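Local atomic coordinates of Trypsin/chymotrypsin inhibitor (PDB entry 5YCZ), a protein that inhibits trypsin and alpha-chymotrypsin as a homodimeric Kunitz-type serine protease inhibitor of giant taro. Residues A[9-14]-A[65-70]; A[19-24]-A[49-54]; A[43-48]-A[162-167]; A[54-59]-A[74-79]; A[109-114]-A[145-150]. All blocks are in the same frame, centred on the assembly; numbering follows the deposited sequence.

Contact 4 is the buried one, an antiparallel strand pair with four backbone bonds, side chains packed on both faces and the predicted reactive bond. All four others touch it: Val-68 of contact 1 packs on Phe-58 and Leu-74, Ala-20 of contact 2 on Leu-56, Val-43 of contact 3 on Phe-78, and Ser-114 of contact 5 on Tyr-75; contact 2 also shares Arg-54 with it. Contact 3 pairs strands too, but they splay apart and a water enters between them. Partly buried contact 1 relies on an arginine and backbone bonds, contact 2 on two CH-pi contacts and a water. Contact 5, a surface meeting of two loops, turns on a disulfide sulfur and an isoleucine against a proline.

Contact 1: residues A[9-14]-A[65-70]; sequences GNELQR and DDTVQE
With CG trans to the backbone N (chi1 159°) and a bend at chi3 (-65°), Arg-14 lays its guanidinium beside the 65-70 loop, where it grips the carbonyl oxygen of Asp-65. In this beta-trefoil of the Kunitz (STI) family, the contact joins the lead-in to strand 18-22 with the loop between strands 55-60 and 74-77. The grip is side-on: Arg-14 NE and NH2 donate to Asp-65 O over 3.2 and 3.1 Å, with the oxygen near the guanidinium plane and both nitrogens in the carbonyl plane. Arg-14 NH2 also bonds weakly to Pro-60 O. Asp-66 OD2 approaches Arg-14 NE obliquely at 3.8 Å, a long salt bridge of charges alone, because the oxygen lies well out of the guanidinium plane; the two flat groups are turned 70° to each other. The backbones are joined by Arg-14 N to Asp-66 O at 3.1 Å and by Val-68 N to Leu-12 O at 3.0 Å, on either side of the single bridge of Gln-13 with Thr-67. Leu-12 and Val-68 pack on the buried side, Val-68 continuing onto Phe-58. Toward solvent, a water links Gln-13 NE2 to Asp-66 O, an oxygen that also receives Arg-14 N. At the exposed end of the contact Glu-11 OE1 rests 3.2 Å from the CG2 methyl of Thr-67.

Contact 2: residues A[19-24]-A[49-54]; sequences YATSVM and DEYSGR
Tyr-19 lays its ring over Ser-52. Its CB starts 3.4 Å from the carbonyl oxygen of Ser-52. Its CG is anti to the carbonyl carbon (chi1 -64°), which swings one face of the ring onto the serine side chain: Ser-52 CB lies 3.6 Å from the centroid of the Tyr-19 ring, only 18° off the ring normal, a CH-pi contact. Ser-52 OG covers the same ring near its centre and comes to 3.4 Å from CE1 of Tyr-19. At the ring edge, CD1 of Tyr-19 meets the carbonyl carbon of Arg-54 at 3.7 Å, and the phenol OH of Tyr-19 ends 4.1 Å from Ser-52 OG. In the beta-trefoil, this contact seats the loop leading from strand 42-45 to strand 55-60 against strand 18-22, itself a neighbour of 55-60, and Tyr-19 also touches Pro-55. A second CH-pi contact repeats the theme with the roles exchanged: the CG2 methyl of Thr-21 sits over a face of the Tyr-51 ring, 4.2 Å from its centroid, while Thr-21 OG1 is hydrogen-bonded to Arg-177 O. No direct hydrogen bond crosses. Instead, one water accepts from Ala-20 N at 3.1 Å and lies close to Ser-52 O and Arg-54 O. The guanidinium of Arg-54 turns to other partners, a salt bridge to Glu-80 and a hydrogen bond to Thr-31.

Contact 3: residues A[43-48]-A[162-167]; sequences VAQAPF and KNVLLN
Val-43 and Leu-166 make the tight, buried end of this contact: their side chains slant across each other, CG1 of Val-43 meeting CD1 of Leu-166 at 3.8 Å, and both also rest on Trp-90. Next to them Leu-165 turns its CD2 methyl in to 3.7 Å from Ala-44 CB and 3.5 Å from Val-43 O. The backbones come nearest at Ala-44 and Leu-165; one residue on, Gln-45 N donates to Val-164 O over 2.9 Å, and the same oxygen receives a CA-H contact from Ala-44. These are strands 42-45 and 164-168 of the beta-trefoil, antiparallel neighbours joining an early and a late part of the chain, though at 122° they are far from aligned. Looseness shows beyond Leu-165, where a water stands between the backbones, 2.6 Å from Val-43 O and 2.9 Å from Leu-166 N, from which it accepts, and at Asn-163, which only grazes Ala-44. The side of Gln-45 and Val-164 is only partly buried, yet the two still pack, Gln-45 CB 3.9 Å from Val-164 CG1; the glutamine, extended with CG trans to the backbone N (chi1 169°), carries its amide on to bond Gly-28 O through NE2.

Contact 4: residues A[54-59]-A[74-79]; sequences RPLAFF and LYIMFP
Leu-56 presses one methyl into the face of Phe-78: CD2 stands 3.4 Å from the ring centroid of Phe-78, 8° off the normal, a CH-pi contact over the centre of the ring. The same CD2 touches CG2 of Ile-76 at 3.8 Å, filling the hollow between the two, while the Phe-58 ring lies alongside Ile-76 and Arg-54 CB flanks Phe-78. These are antiparallel strands 55-60 and 74-77 of the beta-trefoil, here carrying the predicted reactive bond Leu-56 to Ala-57, with both residues buried. Ala-57 N to Met-77 O (3.0 Å) and Tyr-75 N to Phe-59 O (2.8 Å) are two of the four backbone bonds between them. On the other face the Met-77 chain, bent at chi2 and chi3 (149° and 57°), brings CG to 3.6 Å from Phe-59 CE1, its sulfur making an oblique Met-aromatic contact. The Pro-79 ring fits beside Ala-57, Pro-79 CG 4.2 Å from Ala-57 CB, with Pro-79 CD against Pro-55 O. Phe-59 and Tyr-75 also pack on Pro-81 of the second subunit, and Pro-79 meets Pro-79 of that subunit.

Contact 5: residues A[109-114]-A[145-150]; sequences IGPHNS and PSCRMG
Ile-109 and Pro-145 cross at about a right angle, the ethyl branch of the isoleucine meeting the CB-CG side of the proline ring. The terminal CD1 of Ile-109 touches Pro-145 CB at 3.5 Å and Pro-145 CG at 3.6 Å, while CG1 of Ile-109 rests 3.4 Å from the carbonyl oxygen of Pro-145. The same chi1 of -60° leaves CG2 anti to the backbone N, and the CG2 methyl of Ile-109 faces the peptide between Ser-146 and Cys-147, 3.8 Å from Cys-147 N. Cys-147 points its side chain at the 109-114 segment. Its SG, set between the backbone N and the carbonyl carbon (chi1 51°), comes 3.3 Å from Ile-109 O and 3.7 Å from Pro-111 N, and the flank of the Pro-111 ring, through CB, lies 4.1 Å from the same sulfur. The meeting joins two surface loops of the beta-trefoil, one before strand 116-120 and one between strands 131-135 and 153-159, the latter braced by the disulfides Cys-138 to Cys-147 and Cys-136 to Cys-151. The sulfur in contact is thus fixed to Cys-138, and Pro-111 packs on Pro-137, the residue before Cys-138. Between the two backbones runs a single weak, bent hydrogen bond, Cys-147 N to Ile-109 O at 3.4 Å, the N-H pointing off line at 130°.

Contact 1: residues A[9-14]-A[65-70]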
# COMPACT_ATOMS: atom_id res chain seq x y z
N GLY A 9 -3.83 23.75 4.98
CA GLY A 9 -4.46 24.38 3.83
C GLY A 9 -4.07 23.81 2.48
O GLY A 9 -4.84 23.94 1.52
N ASN A 10 -2.89 23.18 2.38
CA ASN A 10 -2.43 22.59 1.12
C ASN A 10 -3.44 21.56 0.62
O ASN A 10 -4.26 21.03 1.36
CB ASN A 10 -1.08 21.89 1.30
CG ASN A 10 0.04 22.85 1.59
OD1 ASN A 10 -0.08 23.73 2.45
ND2 ASN A 10 1.16 22.67 0.88
N GLU A 11 -3.36 21.27 -0.68
CA GLU A 11 -4.25 20.29 -1.26
C GLU A 11 -3.84 18.88 -0.84
O GLU A 11 -2.81 18.66 -0.18
CB GLU A 11 -4.28 20.42 -2.78
CG GLU A 11 -4.71 21.78 -3.27
CD GLU A 11 -4.73 21.86 -4.78
OE1 GLU A 11 -3.72 21.47 -5.42
OE2 GLU A 11 -5.76 22.31 -5.34
N LEU A 12 -4.66 17.90 -1.24
CA LEU A 12 -4.44 16.49 -0.92
C LEU A 12 -3.77 15.84 -2.12
O LEU A 12 -4.43 15.48 -3.10
CB LEU A 12 -5.75 15.78 -0.59
CG LEU A 12 -5.94 15.35 0.86
CD1 LEU A 12 -5.77 16.56 1.78
CD2 LEU A 12 -7.28 14.68 1.10
N GLN A 13 -2.46 15.68 -2.05
CA GLN A 13 -1.76 15.13 -3.19
C GLN A 13 -2.10 13.66 -3.35
O GLN A 13 -2.35 12.95 -2.38
CB GLN A 13 -0.25 15.33 -3.03
CG GLN A 13 0.52 15.28 -4.33
CD GLN A 13 1.05 16.65 -4.75
OE1 GLN A 13 1.32 17.50 -3.89
NE2 GLN A 13 1.21 16.86 -6.06
N ARG A 14 -2.15 13.20 -4.59
CA ARG A 14 -2.39 11.79 -4.85
C ARG A 14 -1.17 10.98 -4.42
O ARG A 14 -0.04 11.31 -4.78
CB ARG A 14 -2.69 11.56 -6.33
CG ARG A 14 -2.46 10.13 -6.76
CD ARG A 14 -2.42 10.01 -8.27
NE ARG A 14 -3.72 10.34 -8.85
CZ ARG A 14 -4.58 9.44 -9.32
NH1 ARG A 14 -4.28 8.14 -9.28
NH2 ARG A 14 -5.73 9.84 -9.83
N ASP A 65 -6.67 13.98 -12.37
CA ASP A 65 -6.67 14.54 -11.04
C ASP A 65 -5.43 14.06 -10.32
O ASP A 65 -5.18 12.86 -10.22
CB ASP A 65 -7.92 14.12 -10.27
CG ASP A 65 -9.10 15.03 -10.52
OD1 ASP A 65 -9.02 16.24 -10.24
OD2 ASP A 65 -10.13 14.51 -11.00
N ASP A 66 -4.62 15.00 -9.85
CA ASP A 66 -3.49 14.66 -9.00
C ASP A 66 -3.65 15.30 -7.64
O ASP A 66 -2.73 15.24 -6.81
CB ASP A 66 -2.17 15.07 -9.67
CG ASP A 66 -1.86 14.19 -10.87
OD1 ASP A 66 -1.88 14.71 -12.02
OD2 ASP A 66 -1.64 12.97 -10.65
N THR A 67 -4.79 15.93 -7.40
CA THR A 67 -5.27 16.30 -6.09
C THR A 67 -6.59 15.58 -5.89
O THR A 67 -7.22 15.12 -6.85
CB THR A 67 -5.45 17.82 -5.96
OG1 THR A 67 -6.61 18.22 -6.70
CG2 THR A 67 -4.25 18.55 -6.53
N VAL A 68 -7.03 15.46 -4.64
CA VAL A 68 -8.32 14.85 -4.37
C VAL A 68 -9.39 15.93 -4.42
O VAL A 68 -9.27 16.98 -3.77
CB VAL A 68 -8.33 14.13 -3.01
CG1 VAL A 68 -9.74 14.09 -2.43
CG2 VAL A 68 -7.82 12.73 -3.21
N GLN A 69 -10.45 15.69 -5.19
CA GLN A 69 -11.56 16.62 -5.30
C GLN A 69 -12.72 16.18 -4.42
O GLN A 69 -13.06 15.00 -4.35
CB GLN A 69 -12.03 16.73 -6.75
CG GLN A 69 -11.00 17.31 -7.72
CD GLN A 69 -10.69 18.75 -7.43
OE1 GLN A 69 -11.56 19.62 -7.49
NE2 GLN A 69 -9.43 19.02 -7.10
N GLU A 70 -13.34 17.15 -3.76
CA GLU A 70 -14.57 16.93 -3.03
C GLU A 70 -15.63 16.29 -3.92
O GLU A 70 -15.84 16.69 -5.06
CB GLU A 70 -15.08 18.26 -2.52
CG GLU A 70 -15.52 18.26 -1.11
CD GLU A 70 -15.45 19.65 -0.58
OE1 GLU A 70 -14.61 20.42 -1.11
OE2 GLU A 70 -16.23 19.99 0.34
O HOH W 1 0.27 14.87 -7.41

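Contact 2: residues A[19-24]-A[49-54]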
# COMPACT_ATOMS: atom_id res chain seq x y z
N TYR A 19 -2.43 11.27 7.75
CA TYR A 19 -3.13 10.68 8.88
C TYR A 19 -4.56 11.22 8.94
O TYR A 19 -4.78 12.42 8.76
CB TYR A 19 -2.43 11.02 10.19
CG TYR A 19 -1.02 10.48 10.38
CD1 TYR A 19 -0.72 9.14 10.21
CD2 TYR A 19 0.01 11.34 10.78
CE1 TYR A 19 0.57 8.67 10.41
CE2 TYR A 19 1.29 10.88 10.99
CZ TYR A 19 1.57 9.54 10.80
OH TYR A 19 2.86 9.10 11.00
N ALA A 20 -5.51 10.33 9.26
CA ALA A 20 -6.92 10.73 9.40
C ALA A 20 -7.22 10.97 10.88
O ALA A 20 -7.78 10.12 11.57
CB ALA A 20 -7.85 9.68 8.81
N THR A 21 -6.87 12.17 11.34
CA THR A 21 -7.09 12.54 12.74
C THR A 21 -8.57 12.77 13.01
O THR A 21 -9.29 13.36 12.20
CB THR A 21 -6.32 13.80 13.09
OG1 THR A 21 -6.98 14.96 12.54
CG2 THR A 21 -4.92 13.71 12.54
N SER A 22 -9.01 12.35 14.17
CA SER A 22 -10.41 12.49 14.52
C SER A 22 -10.71 13.93 14.93
O SER A 22 -10.04 14.49 15.81
CB SER A 22 -10.75 11.49 15.62
OG SER A 22 -11.74 12.02 16.47
N VAL A 23 -11.68 14.55 14.26
CA VAL A 23 -12.16 15.87 14.68
C VAL A 23 -12.63 15.83 16.14
O VAL A 23 -12.08 16.53 17.00
CB VAL A 23 -13.27 16.37 13.75
CG1 VAL A 23 -13.93 17.58 14.34
CG2 VAL A 23 -12.68 16.69 12.39
N MET A 24 -13.67 15.04 16.42
CA MET A 24 -14.15 14.84 17.79
C MET A 24 -13.01 14.43 18.72
O MET A 24 -12.81 13.24 18.98
CB MET A 24 -15.24 13.78 17.80
CG MET A 24 -16.06 13.73 19.06
SD MET A 24 -17.33 15.01 19.07
CE MET A 24 -17.77 15.09 17.32
N ASP A 49 -4.90 7.17 22.70
CA ASP A 49 -3.51 7.59 22.81
C ASP A 49 -2.79 7.64 21.47
O ASP A 49 -1.67 8.15 21.42
CB ASP A 49 -2.74 6.68 23.77
CG ASP A 49 -3.11 5.23 23.61
OD1 ASP A 49 -4.31 4.91 23.79
OD2 ASP A 49 -2.22 4.41 23.31
N GLU A 50 -3.39 7.15 20.38
CA GLU A 50 -2.81 7.27 19.04
C GLU A 50 -3.61 8.28 18.22
O GLU A 50 -4.46 7.92 17.41
CB GLU A 50 -2.74 5.95 18.32
CG GLU A 50 -1.44 5.25 18.50
CD GLU A 50 -1.57 4.13 19.48
OE1 GLU A 50 -2.73 3.83 19.84
OE2 GLU A 50 -0.54 3.55 19.90
N TYR A 51 -3.30 9.56 18.41
CA TYR A 51 -4.01 10.61 17.69
C TYR A 51 -3.89 10.46 16.18
O TYR A 51 -4.86 10.71 15.45
CB TYR A 51 -3.52 11.98 18.19
CG TYR A 51 -3.45 13.15 17.22
CD1 TYR A 51 -4.55 13.99 17.01
CD2 TYR A 51 -2.27 13.46 16.56
CE1 TYR A 51 -4.46 15.08 16.15
CE2 TYR A 51 -2.18 14.54 15.70
CZ TYR A 51 -3.27 15.35 15.51
OH TYR A 51 -3.14 16.43 14.65
N SER A 52 -2.75 10.00 15.68
CA SER A 52 -2.56 9.97 14.24
C SER A 52 -2.97 8.64 13.60
O SER A 52 -3.30 8.63 12.41
CB SER A 52 -1.09 10.31 13.89
OG SER A 52 -0.27 9.16 13.72
N GLY A 53 -2.99 7.54 14.36
CA GLY A 53 -3.29 6.25 13.74
C GLY A 53 -2.18 5.84 12.81
O GLY A 53 -0.99 6.02 13.10
N ARG A 54 -2.55 5.28 11.66
CA ARG A 54 -1.61 4.91 10.62
C ARG A 54 -1.84 5.75 9.37
O ARG A 54 -2.94 6.27 9.15
CB ARG A 54 -1.72 3.43 10.27
CG ARG A 54 -0.98 2.56 11.25
CD ARG A 54 -1.16 1.12 10.88
NE ARG A 54 -1.09 0.28 12.06
CZ ARG A 54 -0.02 -0.42 12.40
NH1 ARG A 54 1.08 -0.40 11.64
NH2 ARG A 54 -0.05 -1.16 13.51
O HOH W 2 -4.86 7.65 10.68

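Contact 3: residues A[43-48]-A[162-167]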
# COMPACT_ATOMS: atom_id res chain seq x y z
N VAL A 43 -10.90 -1.83 8.80
CA VAL A 43 -10.56 -0.46 9.18
C VAL A 43 -11.18 -0.15 10.54
O VAL A 43 -12.37 -0.37 10.75
CB VAL A 43 -11.01 0.52 8.10
CG1 VAL A 43 -10.54 1.95 8.41
CG2 VAL A 43 -10.39 0.08 6.79
N ALA A 44 -10.36 0.35 11.46
CA ALA A 44 -10.76 0.57 12.84
C ALA A 44 -10.19 1.89 13.34
O ALA A 44 -9.17 2.37 12.85
CB ALA A 44 -10.29 -0.57 13.76
N GLN A 45 -10.85 2.47 14.34
CA GLN A 45 -10.30 3.63 15.03
C GLN A 45 -9.35 3.17 16.12
O GLN A 45 -9.75 2.41 17.01
CB GLN A 45 -11.40 4.52 15.63
CG GLN A 45 -10.88 5.60 16.57
CD GLN A 45 -11.94 6.59 17.04
OE1 GLN A 45 -12.79 6.29 17.90
NE2 GLN A 45 -11.87 7.81 16.49
N ALA A 46 -8.09 3.66 16.06
CA ALA A 46 -7.06 3.45 17.09
C ALA A 46 -7.58 3.81 18.48
O ALA A 46 -8.60 4.51 18.60
CB ALA A 46 -5.83 4.29 16.76
N PRO A 47 -6.94 3.38 19.56
CA PRO A 47 -7.30 3.92 20.87
C PRO A 47 -6.85 5.37 21.00
O PRO A 47 -6.05 5.88 20.20
CB PRO A 47 -6.57 3.00 21.85
CG PRO A 47 -5.40 2.53 21.08
CD PRO A 47 -5.88 2.36 19.67
N PHE A 48 -7.40 6.05 22.00
CA PHE A 48 -7.24 7.50 22.07
C PHE A 48 -5.78 7.92 22.03
O PHE A 48 -5.42 8.91 21.38
CB PHE A 48 -7.94 8.05 23.31
CG PHE A 48 -9.42 7.81 23.34
CD1 PHE A 48 -10.14 7.72 22.15
CD2 PHE A 48 -10.10 7.68 24.54
CE1 PHE A 48 -11.51 7.50 22.16
CE2 PHE A 48 -11.48 7.46 24.55
CZ PHE A 48 -12.18 7.37 23.36
N LYS A 162 -14.35 -5.63 20.32
CA LYS A 162 -12.90 -5.43 20.45
C LYS A 162 -12.43 -4.15 19.77
O LYS A 162 -11.43 -3.56 20.17
CB LYS A 162 -12.16 -6.64 19.89
CG LYS A 162 -12.70 -8.00 20.34
CD LYS A 162 -11.59 -8.99 20.70
CE LYS A 162 -12.08 -9.98 21.77
NZ LYS A 162 -12.47 -9.29 23.05
N ASN A 163 -13.15 -3.69 18.76
CA ASN A 163 -12.69 -2.51 18.05
C ASN A 163 -13.86 -1.62 17.67
O ASN A 163 -15.01 -2.05 17.60
CB ASN A 163 -11.91 -2.90 16.82
CG ASN A 163 -10.59 -3.54 17.17
OD1 ASN A 163 -10.45 -4.77 17.12
ND2 ASN A 163 -9.63 -2.73 17.57
N VAL A 164 -13.52 -0.36 17.45
CA VAL A 164 -14.42 0.61 16.85
C VAL A 164 -14.21 0.56 15.34
O VAL A 164 -13.09 0.73 14.85
CB VAL A 164 -14.15 2.01 17.40
CG1 VAL A 164 -14.89 3.04 16.61
CG2 VAL A 164 -14.53 2.05 18.87
N LEU A 165 -15.27 0.26 14.61
CA LEU A 165 -15.17 0.09 13.17
C LEU A 165 -15.88 1.26 12.50
O LEU A 165 -16.37 2.18 13.18
CB LEU A 165 -15.72 -1.28 12.75
CG LEU A 165 -14.99 -2.54 13.29
CD1 LEU A 165 -15.20 -3.69 12.37
CD2 LEU A 165 -13.50 -2.35 13.43
N LEU A 166 -15.91 1.26 11.17
CA LEU A 166 -16.61 2.28 10.40
C LEU A 166 -17.80 1.65 9.70
O LEU A 166 -17.62 0.77 8.86
CB LEU A 166 -15.70 2.92 9.36
CG LEU A 166 -14.46 3.67 9.89
CD1 LEU A 166 -13.63 4.18 8.71
CD2 LEU A 166 -14.85 4.83 10.80
N ASN A 167 -19.01 2.09 10.03
CA ASN A 167 -20.22 1.66 9.34
C ASN A 167 -20.88 2.86 8.69
O ASN A 167 -20.36 3.97 8.73
CB ASN A 167 -21.18 0.94 10.29
CG ASN A 167 -21.77 1.87 11.37
OD1 ASN A 167 -21.18 2.89 11.73
ND2 ASN A 167 -22.91 1.48 11.91
O HOH W 3 -14.66 -0.78 9.56

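Contact 4: residues A[54-59]-A[74-79]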
# COMPACT_ATOMS: atom_id res chain seq x y z
N ARG A 54 -2.55 5.28 11.66
CA ARG A 54 -1.61 4.91 10.62
C ARG A 54 -1.84 5.75 9.37
O ARG A 54 -2.94 6.27 9.15
CB ARG A 54 -1.72 3.43 10.27
CG ARG A 54 -0.98 2.56 11.25
CD ARG A 54 -1.16 1.12 10.88
NE ARG A 54 -1.09 0.28 12.06
CZ ARG A 54 -0.02 -0.42 12.40
NH1 ARG A 54 1.08 -0.40 11.64
NH2 ARG A 54 -0.05 -1.16 13.51
N PRO A 55 -0.83 5.88 8.51
CA PRO A 55 -0.97 6.75 7.34
C PRO A 55 -1.87 6.15 6.27
O PRO A 55 -1.82 4.95 5.98
CB PRO A 55 0.47 6.89 6.82
CG PRO A 55 1.34 6.44 7.94
CD PRO A 55 0.55 5.42 8.71
N LEU A 56 -2.68 7.01 5.66
CA LEU A 56 -3.48 6.67 4.50
C LEU A 56 -2.97 7.40 3.28
O LEU A 56 -2.27 8.42 3.38
CB LEU A 56 -4.95 7.02 4.73
CG LEU A 56 -5.61 6.26 5.87
CD1 LEU A 56 -6.69 7.10 6.49
CD2 LEU A 56 -6.18 4.96 5.36
N ALA A 57 -3.31 6.88 2.11
CA ALA A 57 -3.08 7.59 0.87
C ALA A 57 -4.30 7.39 -0.02
O ALA A 57 -4.98 6.36 0.08
CB ALA A 57 -1.81 7.12 0.17
N PHE A 58 -4.56 8.38 -0.88
CA PHE A 58 -5.78 8.46 -1.67
C PHE A 58 -5.47 8.49 -3.16
O PHE A 58 -4.46 9.05 -3.59
CB PHE A 58 -6.59 9.68 -1.32
CG PHE A 58 -6.79 9.84 0.14
CD1 PHE A 58 -7.88 9.25 0.76
CD2 PHE A 58 -5.88 10.55 0.90
CE1 PHE A 58 -8.07 9.38 2.12
CE2 PHE A 58 -6.06 10.69 2.26
CZ PHE A 58 -7.15 10.11 2.88
N PHE A 59 -6.38 7.91 -3.94
CA PHE A 59 -6.16 7.68 -5.36
C PHE A 59 -7.45 8.02 -6.10
O PHE A 59 -8.36 7.18 -6.19
CB PHE A 59 -5.74 6.23 -5.62
CG PHE A 59 -4.45 5.88 -4.96
CD1 PHE A 59 -4.43 5.45 -3.64
CD2 PHE A 59 -3.24 6.01 -5.65
CE1 PHE A 59 -3.21 5.14 -3.01
CE2 PHE A 59 -2.03 5.71 -5.04
CZ PHE A 59 -2.01 5.27 -3.72
N LEU A 74 -12.79 8.03 -5.23
CA LEU A 74 -11.39 7.66 -5.11
C LEU A 74 -11.27 6.33 -4.40
O LEU A 74 -12.24 5.80 -3.85
CB LEU A 74 -10.61 8.71 -4.34
CG LEU A 74 -11.34 9.12 -3.06
CD1 LEU A 74 -11.04 8.14 -1.94
CD2 LEU A 74 -10.91 10.51 -2.65
N TYR A 75 -10.04 5.83 -4.35
CA TYR A 75 -9.68 4.68 -3.53
C TYR A 75 -8.85 5.13 -2.35
O TYR A 75 -8.17 6.17 -2.40
CB TYR A 75 -8.88 3.67 -4.33
CG TYR A 75 -9.50 3.36 -5.64
CD1 TYR A 75 -10.76 2.79 -5.69
CD2 TYR A 75 -8.85 3.65 -6.83
CE1 TYR A 75 -11.35 2.50 -6.90
CE2 TYR A 75 -9.43 3.37 -8.04
CZ TYR A 75 -10.68 2.79 -8.08
OH TYR A 75 -11.29 2.49 -9.28
N ILE A 76 -8.89 4.33 -1.30
CA ILE A 76 -8.18 4.61 -0.07
C ILE A 76 -7.41 3.37 0.33
O ILE A 76 -7.91 2.25 0.18
CB ILE A 76 -9.14 5.03 1.08
CG1 ILE A 76 -10.11 6.11 0.61
CG2 ILE A 76 -8.35 5.51 2.30
CD1 ILE A 76 -11.24 6.40 1.60
N MET A 77 -6.20 3.56 0.86
CA MET A 77 -5.44 2.43 1.37
C MET A 77 -4.50 2.88 2.47
O MET A 77 -4.23 4.07 2.63
CB MET A 77 -4.69 1.73 0.24
CG MET A 77 -3.69 2.57 -0.56
SD MET A 77 -2.30 1.59 -1.17
CE MET A 77 -3.15 0.34 -2.12
N PHE A 78 -4.08 1.91 3.28
CA PHE A 78 -2.94 2.08 4.16
C PHE A 78 -1.72 1.56 3.40
O PHE A 78 -1.58 0.33 3.24
CB PHE A 78 -3.12 1.31 5.46
CG PHE A 78 -4.24 1.79 6.33
CD1 PHE A 78 -4.01 2.71 7.34
CD2 PHE A 78 -5.53 1.28 6.18
CE1 PHE A 78 -5.04 3.14 8.18
CE2 PHE A 78 -6.57 1.71 7.01
CZ PHE A 78 -6.32 2.64 8.01
N PRO A 79 -0.85 2.41 2.91
CA PRO A 79 0.24 1.88 2.06
C PRO A 79 1.35 1.26 2.89
O PRO A 79 2.48 1.73 2.94
CB PRO A 79 0.70 3.12 1.30
CG PRO A 79 0.41 4.24 2.20
CD PRO A 79 -0.78 3.87 3.07

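Contact 5: residues A[109-114]-A[145-150]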
# COMPACT_ATOMS: atom_id res chain seq x y z
N ILE A 109 -18.72 0.35 -15.39
CA ILE A 109 -19.91 1.15 -15.11
C ILE A 109 -20.65 0.61 -13.90
O ILE A 109 -21.37 1.36 -13.23
CB ILE A 109 -20.82 1.17 -16.36
CG1 ILE A 109 -20.07 1.78 -17.55
CG2 ILE A 109 -22.09 1.94 -16.10
CD1 ILE A 109 -20.70 1.47 -18.90
N GLY A 110 -20.47 -0.68 -13.60
CA GLY A 110 -21.10 -1.27 -12.44
C GLY A 110 -20.64 -0.64 -11.14
O GLY A 110 -19.51 -0.14 -11.01
N PRO A 111 -21.51 -0.66 -10.14
CA PRO A 111 -21.12 -0.19 -8.81
C PRO A 111 -19.95 -1.00 -8.29
O PRO A 111 -19.84 -2.19 -8.58
CB PRO A 111 -22.38 -0.41 -7.97
CG PRO A 111 -23.02 -1.59 -8.62
CD PRO A 111 -22.76 -1.44 -10.09
N HIS A 112 -19.07 -0.36 -7.53
CA HIS A 112 -17.88 -1.02 -7.02
C HIS A 112 -17.60 -0.56 -5.60
O HIS A 112 -17.49 0.64 -5.35
CB HIS A 112 -16.67 -0.74 -7.91
CG HIS A 112 -15.57 -1.74 -7.76
ND1 HIS A 112 -15.79 -3.10 -7.82
CD2 HIS A 112 -14.25 -1.58 -7.49
CE1 HIS A 112 -14.65 -3.73 -7.62
NE2 HIS A 112 -13.70 -2.84 -7.42
N ASN A 113 -17.46 -1.52 -4.68
CA ASN A 113 -17.51 -1.20 -3.26
C ASN A 113 -16.21 -0.64 -2.69
O ASN A 113 -16.16 -0.32 -1.49
CB ASN A 113 -17.90 -2.44 -2.46
CG ASN A 113 -19.34 -2.78 -2.63
OD1 ASN A 113 -19.71 -3.94 -2.84
ND2 ASN A 113 -20.18 -1.76 -2.56
N SER A 114 -15.16 -0.51 -3.49
CA SER A 114 -13.98 0.19 -3.03
C SER A 114 -13.99 1.68 -3.38
O SER A 114 -12.98 2.36 -3.19
CB SER A 114 -12.71 -0.48 -3.57
OG SER A 114 -12.90 -0.96 -4.89
N PRO A 145 -18.61 6.48 -18.65
CA PRO A 145 -19.95 6.06 -18.22
C PRO A 145 -19.95 5.58 -16.77
O PRO A 145 -19.07 4.83 -16.35
CB PRO A 145 -20.29 4.93 -19.19
CG PRO A 145 -18.96 4.54 -19.82
CD PRO A 145 -18.22 5.82 -19.90
N SER A 146 -20.95 6.03 -16.01
CA SER A 146 -21.06 5.69 -14.60
C SER A 146 -22.51 5.40 -14.25
O SER A 146 -23.42 6.01 -14.80
CB SER A 146 -20.51 6.83 -13.71
OG SER A 146 -21.34 7.98 -13.75
N CYS A 147 -22.71 4.44 -13.34
CA CYS A 147 -24.06 4.14 -12.85
C CYS A 147 -24.60 5.32 -12.06
O CYS A 147 -23.85 6.10 -11.46
CB CYS A 147 -24.07 2.87 -11.99
SG CYS A 147 -22.84 2.75 -10.60
N ARG A 148 -25.93 5.45 -12.05
CA ARG A 148 -26.56 6.69 -11.63
C ARG A 148 -27.01 6.71 -10.18
O ARG A 148 -27.21 7.79 -9.62
CB ARG A 148 -27.76 6.99 -12.54
CG ARG A 148 -27.42 7.88 -13.74
CD ARG A 148 -26.64 7.12 -14.82
NE ARG A 148 -26.29 7.96 -15.97
CZ ARG A 148 -25.64 7.52 -17.05
NH1 ARG A 148 -25.27 6.24 -17.14
NH2 ARG A 148 -25.35 8.36 -18.04
N MET A 149 -27.17 5.56 -9.54
CA MET A 149 -27.66 5.56 -8.17
C MET A 149 -26.68 6.29 -7.24
O MET A 149 -25.50 6.49 -7.56
CB MET A 149 -27.87 4.14 -7.69
CG MET A 149 -26.61 3.36 -7.59
SD MET A 149 -26.90 1.65 -8.05
CE MET A 149 -26.57 1.70 -9.82
N GLY A 150 -27.19 6.70 -6.09
CA GLY A 150 -26.43 7.53 -5.18
C GLY A 150 -25.49 6.73 -4.31
O GLY A 150 -25.20 5.56 -4.56